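Local coordinates for protein Xaa-Pro dipeptidase (Pyrococcus horikoshii, PDB 1WY2) that probably splits dipeptides that carry a C-terminal proline behind a nonpolar residue, as a homodimeric, two-metal peptidase of the M24B family, at residues Leu91-Ser96 against Lys112-Val117; Met124-Ser129 against Glu295-Ser300; Glu263-Ala268 against Val299-Glu304; Gly278-His283 against Ile319-Ile324. One frame throughout, in Å; residues are numbered along the deposited sequence.

Contact 1. Residues Leu91-Ser96 against Lys112-Val117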
loop_
_atom_site.group_PDB
_atom_site.type_symbol
_atom_site.label_atom_id
_atom_site.label_comp_id
_atom_site.label_asym_id
_atom_site.label_seq_id
_atom_site.Cartn_x
_atom_site.Cartn_y
_atom_site.Cartn_z
ATOM N N LEU A 91 11.827 -19.093 16.774
ATOM C CA LEU A 91 11.792 -18.487 15.443
ATOM C C LEU A 91 11.926 -16.968 15.484
ATOM O O LEU A 91 11.189 -16.294 16.202
ATOM C CB LEU A 91 10.479 -18.848 14.734
ATOM C CG LEU A 91 10.283 -18.327 13.305
ATOM C CD1 LEU A 91 11.202 -19.089 12.349
ATOM C CD2 LEU A 91 8.833 -18.500 12.881
ATOM N N GLY A 92 12.865 -16.432 14.708
ATOM C CA GLY A 92 13.047 -14.991 14.660
ATOM C C GLY A 92 12.101 -14.427 13.615
ATOM O O GLY A 92 12.031 -14.955 12.505
ATOM N N ILE A 93 11.376 -13.364 13.957
ATOM C CA ILE A 93 10.419 -12.770 13.025
ATOM C C ILE A 93 10.460 -11.245 12.982
ATOM O O ILE A 93 10.993 -10.596 13.883
ATOM C CB ILE A 93 8.963 -13.193 13.358
ATOM C CG1 ILE A 93 8.594 -12.737 14.774
ATOM C CG2 ILE A 93 8.813 -14.709 13.233
ATOM C CD1 ILE A 93 7.104 -12.871 15.086
ATOM N N GLU A 94 9.892 -10.684 11.916
ATOM C CA GLU A 94 9.832 -9.234 11.733
ATOM C C GLU A 94 8.723 -8.651 12.604
ATOM O O GLU A 94 7.724 -9.314 12.877
ATOM C CB GLU A 94 9.524 -8.897 10.278
ATOM C CG GLU A 94 10.521 -9.433 9.270
ATOM C CD GLU A 94 9.872 -9.704 7.929
ATOM O OE1 GLU A 94 8.936 -10.536 7.882
ATOM O OE2 GLU A 94 10.286 -9.091 6.924
ATOM N N SER A 95 8.893 -7.404 13.020
ATOM C CA SER A 95 7.891 -6.749 13.854
ATOM C C SER A 95 6.599 -6.512 13.081
ATOM O O SER A 95 5.575 -6.156 13.665
ATOM C CB SER A 95 8.433 -5.418 14.374
ATOM O OG SER A 95 9.536 -5.627 15.239
ATOM N N SER A 96 6.649 -6.723 11.770
ATOM C CA SER A 96 5.489 -6.523 10.910
ATOM C C SER A 96 4.645 -7.784 10.698
ATOM O O SER A 96 3.558 -7.710 10.129
ATOM C CB SER A 96 5.945 -5.996 9.550
ATOM O OG SER A 96 6.919 -6.856 8.978
ATOM N N LYS A 112 7.561 -22.812 19.296
ATOM C CA LYS A 112 7.486 -22.571 20.732
ATOM C C LYS A 112 7.705 -21.126 21.168
ATOM O O LYS A 112 6.960 -20.600 21.999
ATOM C CB LYS A 112 8.499 -23.463 21.457
ATOM C CG LYS A 112 8.164 -24.944 21.437
ATOM C CD LYS A 112 6.866 -25.220 22.183
ATOM C CE LYS A 112 6.558 -26.707 22.224
ATOM N NZ LYS A 112 5.275 -26.988 22.933
ATOM N N GLU A 113 8.726 -20.486 20.609
ATOM C CA GLU A 113 9.059 -19.120 20.986
ATOM C C GLU A 113 9.333 -18.239 19.773
ATOM O O GLU A 113 9.820 -18.714 18.750
ATOM C CB GLU A 113 10.294 -19.150 21.896
ATOM C CG GLU A 113 10.702 -17.816 22.502
ATOM C CD GLU A 113 11.956 -17.926 23.363
ATOM O OE1 GLU A 113 11.951 -18.700 24.344
ATOM O OE2 GLU A 113 12.953 -17.238 23.059
ATOM N N PHE A 114 9.005 -16.956 19.893
ATOM C CA PHE A 114 9.253 -15.998 18.821
ATOM C C PHE A 114 10.125 -14.878 19.369
ATOM O O PHE A 114 9.981 -14.477 20.524
ATOM C CB PHE A 114 7.947 -15.392 18.292
ATOM C CG PHE A 114 7.022 -16.388 17.661
ATOM C CD1 PHE A 114 6.123 -17.116 18.439
ATOM C CD2 PHE A 114 7.046 -16.601 16.289
ATOM C CE1 PHE A 114 5.262 -18.043 17.854
ATOM C CE2 PHE A 114 6.191 -17.524 15.693
ATOM C CZ PHE A 114 5.295 -18.248 16.478
ATOM N N LYS A 115 11.040 -14.384 18.541
ATOM C CA LYS A 115 11.919 -13.294 18.937
ATOM C C LYS A 115 12.021 -12.302 17.789
ATOM O O LYS A 115 11.927 -12.682 16.624
ATOM C CB LYS A 115 13.314 -13.813 19.299
ATOM C CG LYS A 115 13.412 -14.426 20.692
ATOM C CD LYS A 115 14.864 -14.578 21.120
ATOM C CE LYS A 115 14.974 -14.990 22.580
ATOM N NZ LYS A 115 16.392 -15.010 23.041
ATOM N N LYS A 116 12.200 -11.029 18.123
ATOM C CA LYS A 116 12.306 -9.985 17.111
ATOM C C LYS A 116 13.679 -9.985 16.449
ATOM O O LYS A 116 14.695 -10.159 17.122
ATOM C CB LYS A 116 12.085 -8.605 17.741
ATOM C CG LYS A 116 10.729 -8.391 18.389
ATOM C CD LYS A 116 10.634 -6.981 18.961
ATOM C CE LYS A 116 9.321 -6.761 19.691
ATOM N NZ LYS A 116 9.168 -7.687 20.848
ATOM N N VAL A 117 13.707 -9.780 15.134
ATOM C CA VAL A 117 14.969 -9.706 14.404
ATOM C C VAL A 117 15.091 -8.321 13.777
ATOM O O VAL A 117 15.988 -8.057 12.978
ATOM C CB VAL A 117 15.070 -10.777 13.293
ATOM C CG1 VAL A 117 14.999 -12.171 13.915
ATOM C CG2 VAL A 117 13.976 -10.574 12.254
#

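Contact 2. Residues Met124-Ser129 against Glu295-Ser300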
loop_
_atom_site.group_PDB
_atom_site.type_symbol
_atom_site.label_atom_id
_atom_site.label_comp_id
_atom_site.label_asym_id
_atom_site.label_seq_id
_atom_site.Cartn_x
_atom_site.Cartn_y
_atom_site.Cartn_z
ATOM N N MET A 124 21.288 -3.332 8.931
ATOM C CA MET A 124 21.714 -3.481 7.544
ATOM C C MET A 124 21.122 -2.405 6.638
ATOM O O MET A 124 21.855 -1.685 5.960
ATOM C CB MET A 124 21.318 -4.854 6.996
ATOM C CG MET A 124 22.060 -6.026 7.619
ATOM S SD MET A 124 21.744 -7.556 6.711
ATOM C CE MET A 124 20.045 -7.886 7.201
ATOM N N ARG A 125 19.798 -2.279 6.643
ATOM C CA ARG A 125 19.126 -1.319 5.772
ATOM C C ARG A 125 19.353 0.163 6.066
ATOM O O ARG A 125 19.272 0.988 5.159
ATOM C CB ARG A 125 17.621 -1.610 5.739
ATOM C CG ARG A 125 17.249 -2.833 4.890
ATOM C CD ARG A 125 15.757 -3.141 4.961
ATOM N NE ARG A 125 14.943 -2.008 4.530
ATOM C CZ ARG A 125 13.643 -1.887 4.776
ATOM N NH1 ARG A 125 12.997 -2.833 5.448
ATOM N NH2 ARG A 125 12.989 -0.806 4.369
ATOM N N ILE A 126 19.650 0.492 7.318
ATOM C CA ILE A 126 19.857 1.883 7.719
ATOM C C ILE A 126 21.099 2.537 7.102
ATOM O O ILE A 126 21.186 3.762 7.025
ATOM C CB ILE A 126 19.910 2.001 9.262
ATOM C CG1 ILE A 126 19.609 3.445 9.684
ATOM C CG2 ILE A 126 21.266 1.539 9.777
ATOM C CD1 ILE A 126 19.347 3.610 11.175
ATOM N N ILE A 127 22.055 1.719 6.672
ATOM C CA ILE A 127 23.269 2.222 6.033
ATOM C C ILE A 127 23.198 1.831 4.561
ATOM O O ILE A 127 23.213 0.647 4.227
ATOM C CB ILE A 127 24.540 1.602 6.652
ATOM C CG1 ILE A 127 24.571 1.869 8.161
ATOM C CG2 ILE A 127 25.784 2.173 5.963
ATOM C CD1 ILE A 127 24.509 3.337 8.549
ATOM N N LYS A 128 23.110 2.824 3.680
ATOM C CA LYS A 128 23.020 2.562 2.249
ATOM C C LYS A 128 24.389 2.386 1.595
ATOM O O LYS A 128 25.354 3.068 1.948
ATOM C CB LYS A 128 22.268 3.699 1.537
ATOM C CG LYS A 128 20.741 3.585 1.559
ATOM C CD LYS A 128 20.176 3.650 2.970
ATOM C CE LYS A 128 18.652 3.556 2.957
ATOM N NZ LYS A 128 18.083 3.418 4.342
ATOM N N SER A 129 24.456 1.461 0.646
ATOM C CA SER A 129 25.687 1.199 -0.090
ATOM C C SER A 129 25.786 2.244 -1.197
ATOM O O SER A 129 24.809 2.932 -1.497
ATOM C CB SER A 129 25.641 -0.195 -0.717
ATOM O OG SER A 129 24.643 -0.270 -1.727
ATOM N N GLU A 295 11.268 4.774 6.849
ATOM C CA GLU A 295 12.065 3.743 7.506
ATOM C C GLU A 295 13.042 4.347 8.511
ATOM O O GLU A 295 12.958 5.533 8.822
ATOM C CB GLU A 295 12.794 2.854 6.479
ATOM C CG GLU A 295 13.686 3.553 5.461
ATOM C CD GLU A 295 14.307 2.559 4.477
ATOM O OE1 GLU A 295 15.545 2.388 4.488
ATOM O OE2 GLU A 295 13.555 1.936 3.701
ATOM N N TRP A 296 13.948 3.532 9.036
ATOM C CA TRP A 296 14.906 3.999 10.037
ATOM C C TRP A 296 15.907 5.020 9.498
ATOM O O TRP A 296 16.377 4.909 8.372
ATOM C CB TRP A 296 15.688 2.813 10.606
ATOM C CG TRP A 296 14.852 1.637 11.011
ATOM C CD1 TRP A 296 14.195 1.457 12.197
ATOM C CD2 TRP A 296 14.629 0.448 10.243
ATOM N NE1 TRP A 296 13.585 0.222 12.215
ATOM C CE2 TRP A 296 13.838 -0.417 11.029
ATOM C CE3 TRP A 296 15.027 0.028 8.965
ATOM C CZ2 TRP A 296 13.435 -1.680 10.582
ATOM C CZ3 TRP A 296 14.625 -1.230 8.518
ATOM C CH2 TRP A 296 13.838 -2.068 9.328
ATOM N N PRO A 297 16.245 6.036 10.305
ATOM C CA PRO A 297 15.718 6.234 11.655
ATOM C C PRO A 297 14.629 7.294 11.630
ATOM O O PRO A 297 14.464 8.007 10.639
ATOM C CB PRO A 297 16.937 6.719 12.421
ATOM C CG PRO A 297 17.580 7.629 11.410
ATOM C CD PRO A 297 17.481 6.820 10.114
ATOM N N ARG A 298 13.878 7.384 12.716
ATOM C CA ARG A 298 12.857 8.408 12.834
ATOM C C ARG A 298 13.622 9.622 13.349
ATOM O O ARG A 298 14.321 9.533 14.354
ATOM C CB ARG A 298 11.795 7.993 13.854
ATOM C CG ARG A 298 10.715 7.084 13.297
ATOM C CD ARG A 298 9.851 6.491 14.406
ATOM N NE ARG A 298 9.583 7.420 15.506
ATOM C CZ ARG A 298 9.059 8.638 15.375
ATOM N NH1 ARG A 298 8.734 9.112 14.179
ATOM N NH2 ARG A 298 8.848 9.384 16.453
ATOM N N VAL A 299 13.524 10.745 12.646
ATOM C CA VAL A 299 14.218 11.951 13.081
ATOM C C VAL A 299 13.215 12.722 13.917
ATOM O O VAL A 299 12.500 13.585 13.413
ATOM C CB VAL A 299 14.675 12.797 11.878
ATOM C CG1 VAL A 299 15.503 13.983 12.356
ATOM C CG2 VAL A 299 15.494 11.930 10.929
ATOM N N SER A 300 13.166 12.391 15.202
ATOM C CA SER A 300 12.219 13.019 16.112
ATOM C C SER A 300 12.768 13.134 17.524
ATOM O O SER A 300 13.878 12.694 17.818
ATOM C CB SER A 300 10.944 12.187 16.173
ATOM O OG SER A 300 11.202 10.973 16.857
HETATM O O HOH W 1 15.933 0.189 2.845
HETATM O O HOH W 2 19.039 5.358 6.392
#

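Contact 3. Residues Glu263-Ala268 against Val299-Glu304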
loop_
_atom_site.group_PDB
_atom_site.type_symbol
_atom_site.label_atom_id
_atom_site.label_comp_id
_atom_site.label_asym_id
_atom_site.label_seq_id
_atom_site.Cartn_x
_atom_site.Cartn_y
_atom_site.Cartn_z
ATOM N N GLU A 263 18.679 15.141 18.717
ATOM C CA GLU A 263 19.412 16.404 18.724
ATOM C C GLU A 263 19.187 17.157 17.417
ATOM O O GLU A 263 19.101 18.383 17.408
ATOM C CB GLU A 263 20.913 16.159 18.929
ATOM C CG GLU A 263 21.251 15.540 20.282
ATOM C CD GLU A 263 22.734 15.259 20.456
ATOM O OE1 GLU A 263 23.373 14.785 19.493
ATOM O OE2 GLU A 263 23.256 15.497 21.566
ATOM N N LEU A 264 19.087 16.424 16.312
ATOM C CA LEU A 264 18.858 17.056 15.014
ATOM C C LEU A 264 17.435 17.616 14.953
ATOM O O LEU A 264 17.215 18.726 14.460
ATOM C CB LEU A 264 19.086 16.049 13.881
ATOM C CG LEU A 264 18.919 16.568 12.449
ATOM C CD1 LEU A 264 19.772 17.812 12.242
ATOM C CD2 LEU A 264 19.318 15.478 11.464
ATOM N N ASP A 265 16.466 16.855 15.456
ATOM C CA ASP A 265 15.083 17.320 15.467
ATOM C C ASP A 265 15.011 18.613 16.283
ATOM O O ASP A 265 14.318 19.561 15.905
ATOM C CB ASP A 265 14.161 16.246 16.068
ATOM C CG ASP A 265 12.731 16.729 16.265
ATOM O OD1 ASP A 265 12.472 17.456 17.252
ATOM O OD2 ASP A 265 11.861 16.382 15.436
ATOM N N SER A 266 15.752 18.656 17.386
ATOM C CA SER A 266 15.767 19.828 18.259
ATOM C C SER A 266 16.296 21.093 17.590
ATOM O O SER A 266 15.866 22.198 17.920
ATOM C CB SER A 266 16.587 19.539 19.519
ATOM O OG SER A 266 15.962 18.544 20.313
ATOM N N ILE A 267 17.231 20.941 16.657
ATOM C CA ILE A 267 17.782 22.104 15.968
ATOM C C ILE A 267 16.671 22.867 15.254
ATOM O O ILE A 267 16.546 24.086 15.386
ATOM C CB ILE A 267 18.852 21.694 14.926
ATOM C CG1 ILE A 267 20.078 21.105 15.630
ATOM C CG2 ILE A 267 19.246 22.902 14.085
ATOM C CD1 ILE A 267 20.786 22.065 16.555
ATOM N N ALA A 268 15.857 22.140 14.496
ATOM C CA ALA A 268 14.758 22.753 13.767
ATOM C C ALA A 268 13.613 23.149 14.692
ATOM O O ALA A 268 13.041 24.233 14.559
ATOM C CB ALA A 268 14.248 21.792 12.696
ATOM N N VAL A 299 13.524 10.745 12.646
ATOM C CA VAL A 299 14.218 11.951 13.081
ATOM C C VAL A 299 13.215 12.722 13.917
ATOM O O VAL A 299 12.500 13.585 13.413
ATOM C CB VAL A 299 14.675 12.797 11.878
ATOM C CG1 VAL A 299 15.503 13.983 12.356
ATOM C CG2 VAL A 299 15.494 11.930 10.929
ATOM N N SER A 300 13.166 12.391 15.202
ATOM C CA SER A 300 12.219 13.019 16.112
ATOM C C SER A 300 12.768 13.134 17.524
ATOM O O SER A 300 13.878 12.694 17.818
ATOM C CB SER A 300 10.944 12.187 16.173
ATOM O OG SER A 300 11.202 10.973 16.857
ATOM N N GLN A 301 11.952 13.712 18.398
ATOM C CA GLN A 301 12.305 13.894 19.799
ATOM C C GLN A 301 12.317 12.571 20.558
ATOM O O GLN A 301 12.797 12.505 21.688
ATOM C CB GLN A 301 11.299 14.835 20.467
ATOM C CG GLN A 301 11.483 16.303 20.132
ATOM C CD GLN A 301 12.817 16.843 20.614
ATOM O OE1 GLN A 301 13.032 17.022 21.816
ATOM N NE2 GLN A 301 13.719 17.121 19.674
ATOM N N TYR A 302 11.800 11.518 19.935
ATOM C CA TYR A 302 11.721 10.216 20.593
ATOM C C TYR A 302 12.617 9.130 20.000
ATOM O O TYR A 302 12.358 7.936 20.179
ATOM C CB TYR A 302 10.266 9.749 20.588
ATOM C CG TYR A 302 9.305 10.844 20.994
ATOM C CD1 TYR A 302 9.327 11.373 22.284
ATOM C CD2 TYR A 302 8.408 11.386 20.075
ATOM C CE1 TYR A 302 8.483 12.418 22.649
ATOM C CE2 TYR A 302 7.558 12.432 20.429
ATOM C CZ TYR A 302 7.603 12.944 21.716
ATOM O OH TYR A 302 6.776 13.983 22.069
ATOM N N ASP A 303 13.670 9.539 19.300
ATOM C CA ASP A 303 14.595 8.584 18.700
ATOM C C ASP A 303 16.030 9.009 19.023
ATOM O O ASP A 303 16.447 10.115 18.681
ATOM C CB ASP A 303 14.379 8.527 17.185
ATOM C CG ASP A 303 15.055 7.330 16.545
ATOM O OD1 ASP A 303 16.292 7.220 16.650
ATOM O OD2 ASP A 303 14.350 6.499 15.936
ATOM N N GLU A 304 16.779 8.124 19.675
ATOM C CA GLU A 304 18.154 8.410 20.082
ATOM C C GLU A 304 19.219 7.871 19.132
ATOM O O GLU A 304 20.402 7.837 19.477
ATOM C CB GLU A 304 18.409 7.837 21.482
ATOM C CG GLU A 304 17.415 8.288 22.542
ATOM C CD GLU A 304 17.703 9.680 23.075
ATOM O OE1 GLU A 304 16.848 10.223 23.806
ATOM O OE2 GLU A 304 18.787 10.226 22.773
HETATM O O HOH W 3 9.616 14.982 17.252
#

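Contact 4. Residues Gly278-His283 against Ile319-Ile324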
loop_
_atom_site.group_PDB
_atom_site.type_symbol
_atom_site.label_atom_id
_atom_site.label_comp_id
_atom_site.label_asym_id
_atom_site.label_seq_id
_atom_site.Cartn_x
_atom_site.Cartn_y
_atom_site.Cartn_z
ATOM N N GLY A 278 5.882 26.754 17.958
ATOM C CA GLY A 278 6.120 25.370 18.340
ATOM C C GLY A 278 4.918 24.444 18.306
ATOM O O GLY A 278 5.025 23.290 17.890
ATOM N N GLU A 279 3.768 24.943 18.743
ATOM C CA GLU A 279 2.545 24.151 18.771
ATOM C C GLU A 279 2.058 23.794 17.366
ATOM O O GLU A 279 1.284 22.845 17.190
ATOM C CB GLU A 279 1.455 24.934 19.514
ATOM C CG GLU A 279 0.063 24.323 19.452
ATOM C CD GLU A 279 -1.009 25.258 19.999
ATOM O OE1 GLU A 279 -2.201 24.883 19.968
ATOM O OE2 GLU A 279 -0.661 26.369 20.456
ATOM N N TYR A 280 2.526 24.539 16.366
ATOM C CA TYR A 280 2.097 24.316 14.991
ATOM C C TYR A 280 3.033 23.479 14.116
ATOM O O TYR A 280 2.767 23.279 12.932
ATOM C CB TYR A 280 1.787 25.675 14.349
ATOM C CG TYR A 280 0.684 26.407 15.095
ATOM C CD1 TYR A 280 -0.620 25.911 15.107
ATOM C CD2 TYR A 280 0.954 27.555 15.842
ATOM C CE1 TYR A 280 -1.627 26.533 15.849
ATOM C CE2 TYR A 280 -0.050 28.187 16.590
ATOM C CZ TYR A 280 -1.335 27.666 16.587
ATOM O OH TYR A 280 -2.329 28.265 17.331
ATOM N N PHE A 281 4.124 22.996 14.706
ATOM C CA PHE A 281 5.085 22.118 14.030
ATOM C C PHE A 281 4.707 20.801 14.706
ATOM O O PHE A 281 5.367 20.358 15.645
ATOM C CB PHE A 281 6.520 22.547 14.380
ATOM C CG PHE A 281 7.603 21.634 13.839
ATOM C CD1 PHE A 281 7.329 20.680 12.862
ATOM C CD2 PHE A 281 8.907 21.742 14.318
ATOM C CE1 PHE A 281 8.344 19.846 12.370
ATOM C CE2 PHE A 281 9.929 20.917 13.837
ATOM C CZ PHE A 281 9.644 19.966 12.860
ATOM N N ASN A 282 3.619 20.198 14.226
ATOM C CA ASN A 282 3.062 18.984 14.824
ATOM C C ASN A 282 3.491 17.603 14.339
ATOM O O ASN A 282 2.712 16.651 14.410
ATOM C CB ASN A 282 1.537 19.058 14.770
ATOM C CG ASN A 282 1.021 19.320 13.371
ATOM O OD1 ASN A 282 1.700 19.038 12.386
ATOM N ND2 ASN A 282 -0.194 19.847 13.276
ATOM N N HIS A 283 4.715 17.481 13.847
ATOM C CA HIS A 283 5.213 16.186 13.411
ATOM C C HIS A 283 6.724 16.161 13.562
ATOM O O HIS A 283 7.332 17.184 13.862
ATOM C CB HIS A 283 4.789 15.874 11.963
ATOM C CG HIS A 283 5.233 16.885 10.950
ATOM N ND1 HIS A 283 6.549 17.033 10.566
ATOM C CD2 HIS A 283 4.523 17.766 10.205
ATOM C CE1 HIS A 283 6.631 17.960 9.627
ATOM N NE2 HIS A 283 5.414 18.421 9.391
ATOM N N ILE A 319 5.045 24.361 9.438
ATOM C CA ILE A 319 4.189 25.117 10.348
ATOM C C ILE A 319 2.804 25.103 9.717
ATOM O O ILE A 319 2.637 25.491 8.560
ATOM C CB ILE A 319 4.661 26.575 10.503
ATOM C CG1 ILE A 319 5.996 26.609 11.251
ATOM C CG2 ILE A 319 3.600 27.393 11.233
ATOM C CD1 ILE A 319 6.575 28.003 11.392
ATOM N N TYR A 320 1.815 24.648 10.477
ATOM C CA TYR A 320 0.453 24.553 9.971
ATOM C C TYR A 320 -0.521 25.301 10.863
ATOM O O TYR A 320 -0.671 24.975 12.037
ATOM C CB TYR A 320 0.060 23.079 9.868
ATOM C CG TYR A 320 1.169 22.249 9.270
ATOM C CD1 TYR A 320 2.151 21.677 10.081
ATOM C CD2 TYR A 320 1.287 22.104 7.888
ATOM C CE1 TYR A 320 3.229 20.988 9.528
ATOM C CE2 TYR A 320 2.363 21.416 7.328
ATOM C CZ TYR A 320 3.327 20.863 8.155
ATOM O OH TYR A 320 4.394 20.188 7.608
ATOM N N ILE A 321 -1.161 26.317 10.288
ATOM C CA ILE A 321 -2.128 27.153 11.004
ATOM C C ILE A 321 -3.533 26.712 10.590
ATOM O O ILE A 321 -3.956 26.949 9.461
ATOM C CB ILE A 321 -1.941 28.642 10.639
ATOM C CG1 ILE A 321 -0.463 29.030 10.757
ATOM C CG2 ILE A 321 -2.792 29.516 11.556
ATOM C CD1 ILE A 321 0.140 28.795 12.138
ATOM N N PRO A 322 -4.269 26.063 11.505
ATOM C CA PRO A 322 -5.572 25.461 11.252
ATOM C C PRO A 322 -6.503 26.391 10.462
ATOM O O PRO A 322 -6.747 27.535 10.824
ATOM C CB PRO A 322 -6.197 25.130 12.602
ATOM C CG PRO A 322 -5.070 25.020 13.620
ATOM C CD PRO A 322 -3.858 25.752 12.868
ATOM N N LYS A 323 -6.993 25.871 9.319
ATOM C CA LYS A 323 -8.035 26.579 8.577
ATOM C C LYS A 323 -7.518 27.817 7.841
ATOM O O LYS A 323 -8.270 28.576 7.245
ATOM C CB LYS A 323 -9.137 26.979 9.559
ATOM C CG LYS A 323 -10.231 25.914 9.662
ATOM C CD LYS A 323 -11.586 26.503 10.065
ATOM C CE LYS A 323 -12.613 26.449 8.927
ATOM N NZ LYS A 323 -13.737 25.594 9.308
ATOM N N ILE A 324 -6.193 28.040 7.924
ATOM C CA ILE A 324 -5.631 29.219 7.271
ATOM C C ILE A 324 -4.590 28.849 6.212
ATOM O O ILE A 324 -4.695 29.206 5.046
ATOM C CB ILE A 324 -4.991 30.101 8.344
ATOM C CG1 ILE A 324 -6.066 30.658 9.281
ATOM C CG2 ILE A 324 -4.279 31.293 7.682
ATOM C CD1 ILE A 324 -5.466 31.380 10.489
#

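Contact 1. Residues Leu91-Ser96 against Lys112-Val117
Ile93, Leu91 and Phe114 carry the side-chain part of this contact between strand 90-93 and the parallel edge strand 113-116. The methyl CD1 of Ile93 reaches Phe114 CD2 at 3.9 Å, and its CG2 branch meets the same ring carbon, so two arms of one isoleucine converge on that ring atom. What brings CD1 there is the first torsion: with chi1 at 60°, CG1 is wedged between the backbone N and the carbonyl carbon and is swung back toward the neighbouring strand. Leu91 comes to the next ring atom, its CD2 lying 4.0 Å from Phe114 CE2. Beneath these side chains the backbones pair in parallel register, Leu91 beside Phe114 and Gly92 beside Lys115. Leu91 N donates to Glu113 O, Lys115 N to Leu91 O, and Ile93 N to Lys115 O at 2.8 Å, the last almost straight on to the carbonyl. Val117 N continues the series to Ile93 O at 3.1 Å just before helix 118-125 starts. On the other face Val117 CG1 presses on the bare CA of Gly92, 3.5 Å away. The two strands are the ends of a beta-alpha-beta unit in the N-terminal domain: helix 99-108 packs over Ile93 and Phe114 through Ile102, Tyr99 of the second subunit also touches both, and strand 22-25 flanks strand 90-93 on the side away from strand 113-116.

Contact 2. Residues Met124-Ser129 against Glu295-Ser300
Lys128 NZ is gripped by three groups: Glu295 OE1, which it approaches on the anti side at 2.7 Å, the backbone oxygen Arg125 O, and a water that accepts from it. The ammonium thus links the backbone at Arg125 to the carboxylate, and its chain gets there by bending at chi2 (63°). At the other carboxylate oxygen, Arg125 NH2 lies 2.9 Å from Glu295 OE2 and meets it from above the carboxylate plane, the guanidinium standing 77° from that plane. A second water joins this pair again, accepting from Arg125 NE and donating to Glu295 OE1. Such a cluster would be expected to stabilise the charged carboxylate in this buried setting. Arg125 has further partners in Asn30 and Glu292. Trp296 CZ3 sits over one face of the Arg125 guanidinium, 3.8 Å from NH1, with the indole turned 71° against it. Beside this, Ile126 CD1 packs against Trp296 CB. The same Ile126 CD1 lies 3.9 Å from Pro297 CD, in a proline that follows a cis peptide bond. The contact thus joins the end of helix 118-125, in the N-terminal domain, to strand 297-299 of the metallopeptidase domain; Trp296 leans back on Ile121 of that helix, and strand 312-321 backs Pro297 through Ile313.

Contact 3. Residues Glu263-Ala268 against Val299-Glu304
The side-chain amide of Gln301 and the carboxylate of Asp265 meet with their planes 43° apart. Gln301 NE2 donates to Asp265 OD1 on its anti side at 2.7 Å, the acceptor lying 20° out of the amide plane. Ser266 OG takes the other bond, also 2.7 Å from Gln301 NE2, nearly in the amide plane and straighter, at 165°. The single nitrogen is therefore held by two neighbouring residues of helix 261-274, which fixes the rotation of the amide; the bend of the Gln301 chain at chi2 turns it in toward the helix. The ring of Tyr302 has Gln301 CB over the centre of one face. These bonds fasten the turn after strand 297-299 to the helix: Ser300 to Asp303 form a type I beta turn, and Ser300 OG accepts from Tyr302 N in an ST turn. Asp265 OD2 lies 3.4 Å from Ser300 CA, and a water donates to this oxygen while accepting from Gln301 N. The carboxylate has further partners in Arg269, which forms a salt bridge with OD1, and in the backbone N of Leu285 at OD2. Deeper in, Leu264 CD2 touches Val299 CG1 at 4.2 Å, and both side chains rest on Ile313 of strand 312-321.

Contact 4. Residues Gly278-His283 against Ile319-Ile324
In the pita-bread fold of the M24 metallopeptidase domain, the loop leading from helix 261-274 to strand 286-288 crosses the end of strand 312-321, close to the dinuclear metal site. A short 3-10 segment ends at Tyr280, whose carbonyl oxygen accepts from Tyr320 N at 3.0 Å and so ties the loop to the strand. Tyr280 is also the residue that the contact buries most. Its ring takes Ile321 CD1 over one face in a CH-pi contact, with the methyl 4.1 Å from the ring centroid, while Pro322 CD lies 3.8 Å from Tyr280 CE1. Tyr280 CB touches Ile319 CG2. The Tyr320 ring reaches Asn282 and His283 further along the loop. The amide of Asn282 lies nearly parallel to that ring, 9° between planes, with OD1 3.5 Å from Tyr320 CD1; this oxygen is buried by the contact without a polar partner in the model. The His283 ring is brought to the phenol by a chi1 of 58°, which sets CG between the backbone N and the carbonyl carbon. The two rings meet rim to rim, their planes 51° apart. Arg328 NH1 also bonds the Tyr320 hydroxyl, and His283 NE2 shares a hydrogen bond with that OH at 2.7 Å.

In the fold
Contact 1 lies in the N-terminal domain and contacts 3 and 4 in the metallopeptidase domain, with contact 2 bridging the two. Contact 1 leads directly into contact 2, because strand 113-116 is followed by helix 118-125; their centres are about 20 Å apart. Contacts 2 and 3 share Val299 and Ser300, with centres about 14 Å apart, so one run of chain serves both the domain junction and helix 261-274. Contact 4 approaches contact 3 to about 4 Å between nearest atoms. The metals are nearest to contact 4: the side chain of His283 is about 8 Å from a zinc ion, those of Glu295 and Val299 about 10 Å. Contacts 1 and 4, about 39 Å apart between centres, both touch the second subunit, and contact 3 reaches it through Tyr302.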